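Local structure of Afp1 (Serratia entomophila, 6RBN) at residues Asn82-Leu86 with Asn87-Lys91. The protein probably forms the inner tube of the anti-feeding prophage, a contractile injection system, stacking in many copies inside the helical sheath. Numbering follows the deposited sequence.
Sequences NAIQL and NQVEK
Q85 and Q88 face each other as an antiparallel hydrogen-bonded pair, CA atoms 5.0 Å apart, and L86-N87 closes the two-residue turn between them, in the loop joining helix 78-81 to strand 92-99. Q88 N donates to Q85 O at 3.2 Å, bent to 144° at the hydrogen, while the return bond, Q85 N to Q88 O, is weak at 3.3 Å. Q85 O also accepts from N87 N (2.8 Å). Both donors approach the same face of its carbonyl plane, Q88 N standing 72° out of it and N87 N only modestly tilted. The aliphatic stem of Q88 lies against the same oxygen, Q88 CG 3.6 Å from Q85 O. Across the turn, Q88 O also receives a CA-H...O contact from I84 CA at 3.4 Å.

Beside this polar frame, I84 and V89 lie flank to flank, their side chains directed alike. The I84 branch through CG1 leaves beside the backbone N (chi1 -53°) and carries CD1 to V89 CG2, 3.7 Å away. Further out, V89 packs on F116 and P117 of strand 109-121, and in a neighbouring Afp1 subunit F40 meets I84 and P56 meets V89.

The chemistry implies a hairpin-like loop tip held mainly by main-chain contacts, one a weak hydrogen bond, its aliphatic pair contributing to the Afp1-Afp1 interface.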
loop_
_atom_site.group_PDB
_atom_site.type_symbol
_atom_site.label_atom_id
_atom_site.label_comp_id
_atom_site.label_asym_id
_atom_site.label_seq_id
_atom_site.Cartn_x
_atom_site.Cartn_y
_atom_site.Cartn_z
ATOM N N ASN A 82 -19.055 -55.424 9.985
ATOM C CA ASN A 82 -19.710 -56.359 9.081
ATOM C C ASN A 82 -20.009 -57.691 9.749
ATOM O O ASN A 82 -20.868 -58.432 9.264
ATOM C CB ASN A 82 -18.846 -56.604 7.844
ATOM C CG ASN A 82 -19.656 -56.989 6.618
ATOM O OD1 ASN A 82 -19.121 -57.044 5.514
ATOM N ND2 ASN A 82 -20.952 -57.212 6.792
ATOM N N ALA A 83 -19.324 -58.012 10.840
ATOM C CA ALA A 83 -19.467 -59.307 11.501
ATOM C C ALA A 83 -20.509 -59.238 12.616
ATOM O O ALA A 83 -20.242 -59.537 13.777
ATOM C CB ALA A 83 -18.117 -59.773 12.030
ATOM N N ILE A 84 -21.724 -58.847 12.244
ATOM C CA ILE A 84 -22.855 -58.780 13.160
ATOM C C ILE A 84 -23.811 -59.906 12.797
ATOM O O ILE A 84 -24.172 -60.057 11.625
ATOM C CB ILE A 84 -23.578 -57.424 13.073
ATOM C CG1 ILE A 84 -22.605 -56.267 13.252
ATOM C CG2 ILE A 84 -24.668 -57.332 14.120
ATOM C CD1 ILE A 84 -21.948 -56.222 14.568
ATOM N N GLN A 85 -24.224 -60.690 13.790
ATOM C CA GLN A 85 -25.270 -61.692 13.588
ATOM C C GLN A 85 -26.338 -61.493 14.659
ATOM O O GLN A 85 -26.328 -62.167 15.692
ATOM C CB GLN A 85 -24.703 -63.106 13.626
ATOM C CG GLN A 85 -23.701 -63.401 12.530
ATOM C CD GLN A 85 -24.309 -63.311 11.148
ATOM O OE1 GLN A 85 -25.432 -63.757 10.920
ATOM N NE2 GLN A 85 -23.574 -62.716 10.218
ATOM N N LEU A 86 -27.215 -60.524 14.409
ATOM C CA LEU A 86 -28.524 -60.284 15.016
ATOM C C LEU A 86 -28.513 -59.832 16.475
ATOM O O LEU A 86 -29.424 -59.110 16.892
ATOM C CB LEU A 86 -29.371 -61.561 14.869
ATOM C CG LEU A 86 -30.823 -61.713 15.333
ATOM C CD1 LEU A 86 -31.557 -62.593 14.358
ATOM C CD2 LEU A 86 -30.890 -62.352 16.705
ATOM N N ASN A 87 -27.490 -60.193 17.248
ATOM C CA ASN A 87 -27.100 -59.488 18.461
ATOM C C ASN A 87 -25.623 -59.661 18.769
ATOM O O ASN A 87 -25.150 -59.173 19.798
ATOM C CB ASN A 87 -27.957 -59.915 19.658
ATOM C CG ASN A 87 -27.962 -61.407 19.896
ATOM O OD1 ASN A 87 -27.340 -62.177 19.168
ATOM N ND2 ASN A 87 -28.653 -61.823 20.945
ATOM N N GLN A 88 -24.894 -60.360 17.909
ATOM C CA GLN A 88 -23.570 -60.860 18.238
ATOM C C GLN A 88 -22.507 -59.960 17.635
ATOM O O GLN A 88 -22.538 -59.663 16.439
ATOM C CB GLN A 88 -23.395 -62.293 17.744
ATOM C CG GLN A 88 -24.291 -63.284 18.448
ATOM C CD GLN A 88 -24.097 -64.693 17.957
ATOM O OE1 GLN A 88 -23.316 -64.940 17.044
ATOM N NE2 GLN A 88 -24.812 -65.629 18.559
ATOM N N VAL A 89 -21.566 -59.534 18.473
ATOM C CA VAL A 89 -20.503 -58.629 18.070
ATOM C C VAL A 89 -19.321 -58.860 18.999
ATOM O O VAL A 89 -19.486 -59.103 20.195
ATOM C CB VAL A 89 -21.008 -57.160 18.070
ATOM C CG1 VAL A 89 -21.570 -56.761 19.421
ATOM C CG2 VAL A 89 -19.914 -56.194 17.641
ATOM N N GLU A 90 -18.121 -58.855 18.427
ATOM C CA GLU A 90 -16.901 -58.886 19.225
ATOM C C GLU A 90 -16.762 -57.529 19.893
ATOM O O GLU A 90 -16.339 -56.558 19.267
ATOM C CB GLU A 90 -15.691 -59.204 18.357
ATOM C CG GLU A 90 -15.703 -60.595 17.754
ATOM C CD GLU A 90 -15.522 -61.691 18.787
ATOM O OE1 GLU A 90 -14.804 -61.464 19.782
ATOM O OE2 GLU A 90 -16.099 -62.784 18.600
ATOM N N LYS A 91 -17.139 -57.450 21.163
ATOM C CA LYS A 91 -17.004 -56.207 21.903
ATOM C C LYS A 91 -15.561 -56.011 22.336
ATOM O O LYS A 91 -14.906 -56.939 22.814
ATOM C CB LYS A 91 -17.926 -56.202 23.118
ATOM C CG LYS A 91 -19.394 -56.126 22.767
ATOM C CD LYS A 91 -20.250 -56.013 24.006
ATOM C CE LYS A 91 -21.715 -55.915 23.646
ATOM N NZ LYS A 91 -22.563 -55.776 24.851
#